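Local structure of ChrR-like cupin domain-containing protein (Ralstonia eutropha, 3CJX) at residues A[141-146]-A[153-158]; A[18-23]-A[45-50]. The protein is of unknown function but adopts a cupin-like beta fold and belongs to the ChrR-like cupin family, whose members often bind a metal ion. One frame throughout, in Å; residues are numbered along the deposited sequence. Where two conformers were deposited one is given.

Contact 1 (A[141-146]-A[153-158]); sequences WVDRAI and LRYIAA
Y155 reaches across to the helical residues V142, D143 and I146, and its course from backbone to hydroxyl illustrates how one tyrosine can serve an apolar and a polar contact together. Its CB bond points toward the helix, and CG sits between the backbone N and the carbonyl carbon (chi1 66°), which swings the ring out from the chain and across the gap. The side chain also rests on P34 of strand 30-38. Further along, CD1 begins to meet V142, and the contact is closest one atom later, where CE1 lies 3.6 Å from V142 CG1, the methyl coming in at a slant to the ring. I146 CD1 approaches Y155 CE1 near the ring plane, 3.9 Å away, so this side of the ring is lined by two aliphatic side chains one helical turn apart. At the tip, Y155 OH donates a hydrogen bond to D143 OD1 at 2.6 Å. The hydroxyl meets this oxygen on its syn side, 29° out of the carboxylate plane, while ring and carboxylate planes differ by 24°. K139 forms a salt bridge with D143 OD2 and a weak hydrogen bond with the tyrosine oxygen; its charge would be expected to favour an ionised aspartate. Beside the ring, I146 extends with CD1 anti to its CA and thereby brings this methyl to CD2 of L153, 3.3 Å away, the two side chains running nearly perpendicular. L153 also packs on F33. The contact thus lays helix 135-148 against the returning chain just before strand 156-157, which pairs in parallel with strand 30-38 at the outer edge of the mixed sheet, I156 bonding through its backbone to L35 and M37.

Contact 2 (A[18-23]-A[45-50]); sequences HPFLKA and VMRASF. With SO4 (sulfate ion), chain I.
F20, carried by a loop, packs against R47 and S49 of strand 43-50, part of the mixed sheet of this cupin-like beta fold. It is a worked example of how an irregular segment can reach a strand through a single aromatic side chain. The packed part of the contact belongs almost wholly to that ring. Its CZ stands over one face of the R47 guanidinium, 3.5 Å from NH2 and displaced toward the rim, with the two planes 65° apart; the arginine CZ in turn lies near the plane of the phenyl ring, at its edge. This is therefore no parallel cation-pi stack. Bends at chi2 (-88°) and chi3 bring the guanidinium round to the ring's CZ edge. The adjacent CE2 of F20 comes to 3.9 Å from S49 CB and 3.8 Å from the backbone oxygen of R47. F33 meets the phenyl ring edge-to-face. The polar ends of R47 and S49 have partners of their own: E111 forms a salt bridge with R47 NH1 and hydrogen-bonds S49 OG, which is also reached by Q109. The buried serine hydroxyl and the positive charge thus share one carboxylate, which would probably stay ionised. A48, pointing away from the loop, rests on V112. The loose side is that of P19 and K22, exposed and without contact to the strand, whereas L21 is buried against helix 135-148. K22 NZ makes a weak hydrogen bond, 3.4 Å, with F20 O, and the side chain also touches D31. H18 faces other company, a sulfate probably taken up from the crystallisation liquor. The ion sits at the edge of the imidazole, where ND1 donates to sulfate O4 at 2.7 Å with an N-H...O angle of 149°.

Contacts 1 and 2, with centres 11 Å apart, adjoin through the loop 18-23, and both reach the same mixed sheet. W141, which takes no part in contact 1 itself, packs against the loop; in the conformer given, its CZ2 is 3.2 Å from K22 O and its CH2 3.7 Å from L21 CB. V142 belongs to both neighbourhoods, since CG1 also lies 3.8 Å from L21 CD1; L21 touches I146 as well. The sulfate, probably from the crystallisation liquor, lies beside the H18 end of contact 2, about 6 Å from the L153 side chain of contact 1, and accepts a further hydrogen bond from G152 N.

Contact 1 (A[141-146]-A[153-158])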
loop_
_atom_site.group_PDB
_atom_site.type_symbol
_atom_site.label_atom_id
_atom_site.label_comp_id
_atom_site.label_asym_id
_atom_site.label_seq_id
_atom_site.Cartn_x
_atom_site.Cartn_y
_atom_site.Cartn_z
ATOM N N TRP A 141 9.217 -8.163 0.353
ATOM C CA TRP A 141 9.586 -7.379 1.531
ATOM C C TRP A 141 8.701 -7.768 2.704
ATOM O O TRP A 141 9.195 -7.910 3.827
ATOM C CB TRP A 141 9.492 -5.870 1.306
ATOM C CG TRP A 141 9.855 -5.123 2.551
ATOM C CD1 TRP A 141 11.100 -4.738 2.943
ATOM C CD2 TRP A 141 8.966 -4.721 3.593
ATOM N NE1 TRP A 141 11.038 -4.101 4.153
ATOM C CE2 TRP A 141 9.739 -4.089 4.577
ATOM C CE3 TRP A 141 7.586 -4.836 3.787
ATOM C CZ2 TRP A 141 9.185 -3.564 5.726
ATOM C CZ3 TRP A 141 7.037 -4.311 4.921
ATOM C CH2 TRP A 141 7.828 -3.681 5.878
ATOM N N VAL A 142 7.402 -7.944 2.451
ATOM C CA VAL A 142 6.467 -8.328 3.525
ATOM C C VAL A 142 6.913 -9.621 4.216
ATOM O O VAL A 142 7.074 -9.658 5.438
ATOM C CB VAL A 142 5.004 -8.527 3.006
ATOM C CG1 VAL A 142 4.164 -9.318 4.039
ATOM C CG2 VAL A 142 4.354 -7.177 2.615
ATOM N N ASP A 143 7.140 -10.666 3.426
ATOM C CA ASP A 143 7.528 -11.969 3.975
ATOM C C ASP A 143 8.856 -11.878 4.714
ATOM O O ASP A 143 9.043 -12.552 5.721
ATOM C CB ASP A 143 7.576 -13.040 2.880
ATOM C CG ASP A 143 6.196 -13.396 2.340
ATOM O OD1 ASP A 143 5.207 -13.314 3.113
ATOM O OD2 ASP A 143 6.109 -13.788 1.141
ATOM N N ARG A 144 9.764 -11.042 4.216
ATOM C CA ARG A 144 11.048 -10.807 4.882
ATOM C C ARG A 144 10.828 -10.002 6.154
ATOM O O ARG A 144 11.480 -10.254 7.172
ATOM C CB ARG A 144 12.050 -10.091 3.940
ATOM C CG ARG A 144 13.152 -9.185 4.629
ATOM C CD ARG A 144 14.278 -8.694 3.661
ATOM N NE ARG A 144 13.774 -8.421 2.305
ATOM C CZ ARG A 144 13.782 -9.287 1.275
ATOM N NH1 ARG A 144 14.304 -10.518 1.389
ATOM N NH2 ARG A 144 13.266 -8.917 0.099
ATOM N N ALA A 145 9.919 -9.027 6.092
ATOM C CA ALA A 145 9.647 -8.166 7.246
ATOM C C ALA A 145 9.029 -8.972 8.384
ATOM O O ALA A 145 9.352 -8.747 9.548
ATOM C CB ALA A 145 8.754 -7.002 6.846
ATOM N N ILE A 146 8.143 -9.906 8.033
ATOM C CA ILE A 146 7.489 -10.769 9.014
ATOM C C ILE A 146 8.529 -11.576 9.782
ATOM O O ILE A 146 8.436 -11.695 11.001
ATOM C CB ILE A 146 6.448 -11.707 8.351
ATOM C CG1 ILE A 146 5.218 -10.899 7.900
ATOM C CG2 ILE A 146 5.985 -12.785 9.321
ATOM C CD1 ILE A 146 4.172 -11.719 7.108
ATOM N N LEU A 153 1.793 -12.021 12.241
ATOM C CA LEU A 153 0.650 -11.655 11.410
ATOM C C LEU A 153 0.449 -12.621 10.243
ATOM O O LEU A 153 1.362 -13.361 9.873
ATOM C CB LEU A 153 0.875 -10.205 10.952
ATOM C CG LEU A 153 0.751 -9.565 9.588
ATOM C CD1 LEU A 153 1.339 -8.197 9.796
ATOM C CD2 LEU A 153 1.503 -10.275 8.483
ATOM N N ARG A 154 -0.770 -12.625 9.703
ATOM C CA ARG A 154 -1.138 -13.432 8.542
ATOM C C ARG A 154 -1.896 -12.549 7.583
ATOM O O ARG A 154 -2.587 -11.636 8.020
ATOM C CB ARG A 154 -2.098 -14.557 8.905
ATOM C CG ARG A 154 -1.619 -15.536 9.943
ATOM C CD ARG A 154 -2.615 -16.698 10.055
ATOM N NE ARG A 154 -3.969 -16.236 10.389
ATOM C CZ ARG A 154 -5.066 -16.996 10.352
ATOM N NH1 ARG A 154 -5.013 -18.279 9.984
ATOM N NH2 ARG A 154 -6.239 -16.460 10.673
ATOM N N TYR A 155 -1.780 -12.838 6.290
ATOM C CA TYR A 155 -2.510 -12.106 5.254
ATOM C C TYR A 155 -2.970 -13.103 4.170
ATOM O O TYR A 155 -2.579 -14.265 4.176
ATOM C CB TYR A 155 -1.663 -10.952 4.681
ATOM C CG TYR A 155 -0.433 -11.406 3.925
ATOM C CD1 TYR A 155 0.766 -11.623 4.589
ATOM C CD2 TYR A 155 -0.476 -11.626 2.549
ATOM C CE1 TYR A 155 1.890 -12.047 3.916
ATOM C CE2 TYR A 155 0.648 -12.053 1.859
ATOM C CZ TYR A 155 1.831 -12.266 2.554
ATOM O OH TYR A 155 2.961 -12.714 1.917
ATOM N N ILE A 156 -3.811 -12.645 3.254
ATOM C CA ILE A 156 -4.336 -13.504 2.206
ATOM C C ILE A 156 -3.506 -13.336 0.936
ATOM O O ILE A 156 -3.169 -12.209 0.558
ATOM C CB ILE A 156 -5.790 -13.163 1.890
ATOM C CG1 ILE A 156 -6.621 -13.142 3.167
ATOM C CG2 ILE A 156 -6.349 -14.144 0.867
ATOM C CD1 ILE A 156 -6.556 -14.392 3.928
ATOM N N ALA A 157 -3.184 -14.456 0.284
ATOM C CA ALA A 157 -2.374 -14.442 -0.917
ATOM C C ALA A 157 -2.937 -15.395 -1.953
ATOM O O ALA A 157 -3.406 -16.466 -1.618
ATOM C CB ALA A 157 -0.941 -14.823 -0.583
ATOM N N ALA A 158 -2.898 -14.985 -3.214
ATOM C CA ALA A 158 -3.368 -15.814 -4.317
ATOM C C ALA A 158 -2.173 -16.613 -4.826
ATOM O O ALA A 158 -1.099 -16.050 -5.022
ATOM C CB ALA A 158 -3.944 -14.942 -5.421
#

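Contact 2 (A[18-23]-A[45-50])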
loop_
_atom_site.group_PDB
_atom_site.type_symbol
_atom_site.label_atom_id
_atom_site.label_comp_id
_atom_site.label_asym_id
_atom_site.label_seq_id
_atom_site.Cartn_x
_atom_site.Cartn_y
_atom_site.Cartn_z
ATOM N N HIS A 18 -2.065 -7.438 15.671
ATOM C CA HIS A 18 -0.617 -7.520 15.461
ATOM C C HIS A 18 -0.110 -6.154 15.078
ATOM O O HIS A 18 -0.853 -5.383 14.472
ATOM C CB HIS A 18 -0.270 -8.497 14.327
ATOM C CG HIS A 18 -0.794 -9.880 14.544
ATOM N ND1 HIS A 18 -0.146 -10.811 15.328
ATOM C CD2 HIS A 18 -1.935 -10.474 14.122
ATOM C CE1 HIS A 18 -0.858 -11.926 15.365
ATOM N NE2 HIS A 18 -1.946 -11.750 14.636
ATOM N N PRO A 19 1.153 -5.842 15.407
ATOM C CA PRO A 19 1.665 -4.543 15.000
ATOM C C PRO A 19 1.924 -4.486 13.509
ATOM O O PRO A 19 2.124 -5.518 12.886
ATOM C CB PRO A 19 2.987 -4.424 15.763
ATOM C CG PRO A 19 3.395 -5.791 16.078
ATOM C CD PRO A 19 2.157 -6.632 16.138
ATOM N N PHE A 20 1.902 -3.284 12.942
ATOM C CA PHE A 20 2.187 -3.105 11.522
ATOM C C PHE A 20 3.647 -3.455 11.241
ATOM O O PHE A 20 4.506 -3.391 12.122
ATOM C CB PHE A 20 1.919 -1.661 11.075
ATOM C CG PHE A 20 0.471 -1.351 10.772
ATOM C CD1 PHE A 20 -0.551 -1.745 11.619
ATOM C CD2 PHE A 20 0.140 -0.591 9.655
ATOM C CE1 PHE A 20 -1.877 -1.424 11.325
ATOM C CE2 PHE A 20 -1.183 -0.266 9.364
ATOM C CZ PHE A 20 -2.188 -0.682 10.206
ATOM N N LEU A 21 3.905 -3.861 10.004
ATOM C CA LEU A 21 5.258 -4.122 9.554
ATOM C C LEU A 21 5.871 -2.730 9.388
ATOM O O LEU A 21 5.274 -1.861 8.755
ATOM C CB LEU A 21 5.235 -4.886 8.228
ATOM C CG LEU A 21 4.524 -6.241 8.272
ATOM C CD1 LEU A 21 4.494 -6.893 6.892
ATOM C CD2 LEU A 21 5.218 -7.133 9.307
ATOM N N LYS A 22 7.040 -2.504 9.969
ATOM C CA LYS A 22 7.648 -1.176 9.954
ATOM C C LYS A 22 8.615 -0.899 8.807
ATOM O O LYS A 22 9.313 -1.796 8.332
ATOM C CB LYS A 22 8.310 -0.901 11.297
ATOM C CG LYS A 22 7.342 -1.153 12.473
ATOM C CD LYS A 22 7.493 -0.138 13.576
ATOM C CE LYS A 22 6.300 -0.070 14.569
ATOM N NZ LYS A 22 5.333 -1.222 14.606
ATOM N N ALA A 23 8.594 0.345 8.328
ATOM C CA ALA A 23 9.517 0.821 7.308
ATOM C C ALA A 23 9.560 0.019 6.021
ATOM O O ALA A 23 10.600 -0.534 5.683
ATOM C CB ALA A 23 10.925 0.904 7.907
ATOM N N VAL A 45 -4.396 -5.296 -1.595
ATOM C CA VAL A 45 -5.279 -4.544 -0.736
ATOM C C VAL A 45 -4.503 -4.421 0.568
ATOM O O VAL A 45 -4.189 -5.431 1.184
ATOM C CB VAL A 45 -6.630 -5.247 -0.558
ATOM C CG1 VAL A 45 -7.570 -4.395 0.320
ATOM C CG2 VAL A 45 -7.245 -5.535 -1.913
HETATM N N MSE A 46 -4.157 -3.196 0.962
HETATM C CA MSE A 46 -3.337 -2.969 2.154
HETATM C C MSE A 46 -3.855 -1.857 3.052
HETATM O O MSE A 46 -4.604 -0.991 2.626
HETATM C CB MSE A 46 -1.951 -2.479 1.740
HETATM C CG MSE A 46 -1.274 -3.143 0.547
HETATM SE SE MSE A 46 -0.553 -4.888 0.943
HETATM C CE MSE A 46 -1.937 -6.086 0.436
ATOM N N ARG A 47 -3.398 -1.875 4.289
ATOM C CA ARG A 47 -3.614 -0.800 5.242
ATOM C C ARG A 47 -2.245 -0.185 5.401
ATOM O O ARG A 47 -1.277 -0.927 5.619
ATOM C CB ARG A 47 -4.063 -1.340 6.593
ATOM C CG ARG A 47 -5.531 -1.494 6.746
ATOM C CD ARG A 47 -6.266 -0.264 7.263
ATOM N NE ARG A 47 -5.941 0.125 8.634
ATOM C CZ ARG A 47 -5.173 1.151 9.003
ATOM N NH1 ARG A 47 -4.606 1.956 8.113
ATOM N NH2 ARG A 47 -4.983 1.394 10.295
ATOM N N ALA A 48 -2.145 1.140 5.259
ATOM C CA ALA A 48 -0.874 1.852 5.462
ATOM C C ALA A 48 -1.024 2.840 6.622
ATOM O O ALA A 48 -2.112 3.354 6.869
ATOM C CB ALA A 48 -0.441 2.576 4.196
ATOM N N SER A 49 0.066 3.068 7.347
ATOM C CA SER A 49 0.104 4.019 8.459
ATOM C C SER A 49 1.303 4.933 8.211
ATOM O O SER A 49 2.451 4.516 8.313
ATOM C CB SER A 49 0.212 3.309 9.804
ATOM O OG SER A 49 0.103 4.237 10.866
ATOM N N PHE A 50 1.013 6.182 7.856
ATOM C CA PHE A 50 2.043 7.134 7.502
ATOM C C PHE A 50 2.382 8.149 8.578
ATOM O O PHE A 50 1.498 8.736 9.199
ATOM C CB PHE A 50 1.619 7.890 6.272
ATOM C CG PHE A 50 1.426 7.031 5.070
ATOM C CD1 PHE A 50 2.503 6.686 4.277
ATOM C CD2 PHE A 50 0.167 6.628 4.698
ATOM C CE1 PHE A 50 2.330 5.930 3.156
ATOM C CE2 PHE A 50 -0.020 5.858 3.570
ATOM C CZ PHE A 50 1.066 5.508 2.797
HETATM S S SO4 I . 2.735 -10.363 17.326
HETATM O O1 SO4 I . 3.830 -9.529 16.825
HETATM O O2 SO4 I . 1.539 -9.573 17.641
HETATM O O3 SO4 I . 3.164 -11.068 18.538
HETATM O O4 SO4 I . 2.379 -11.316 16.280
#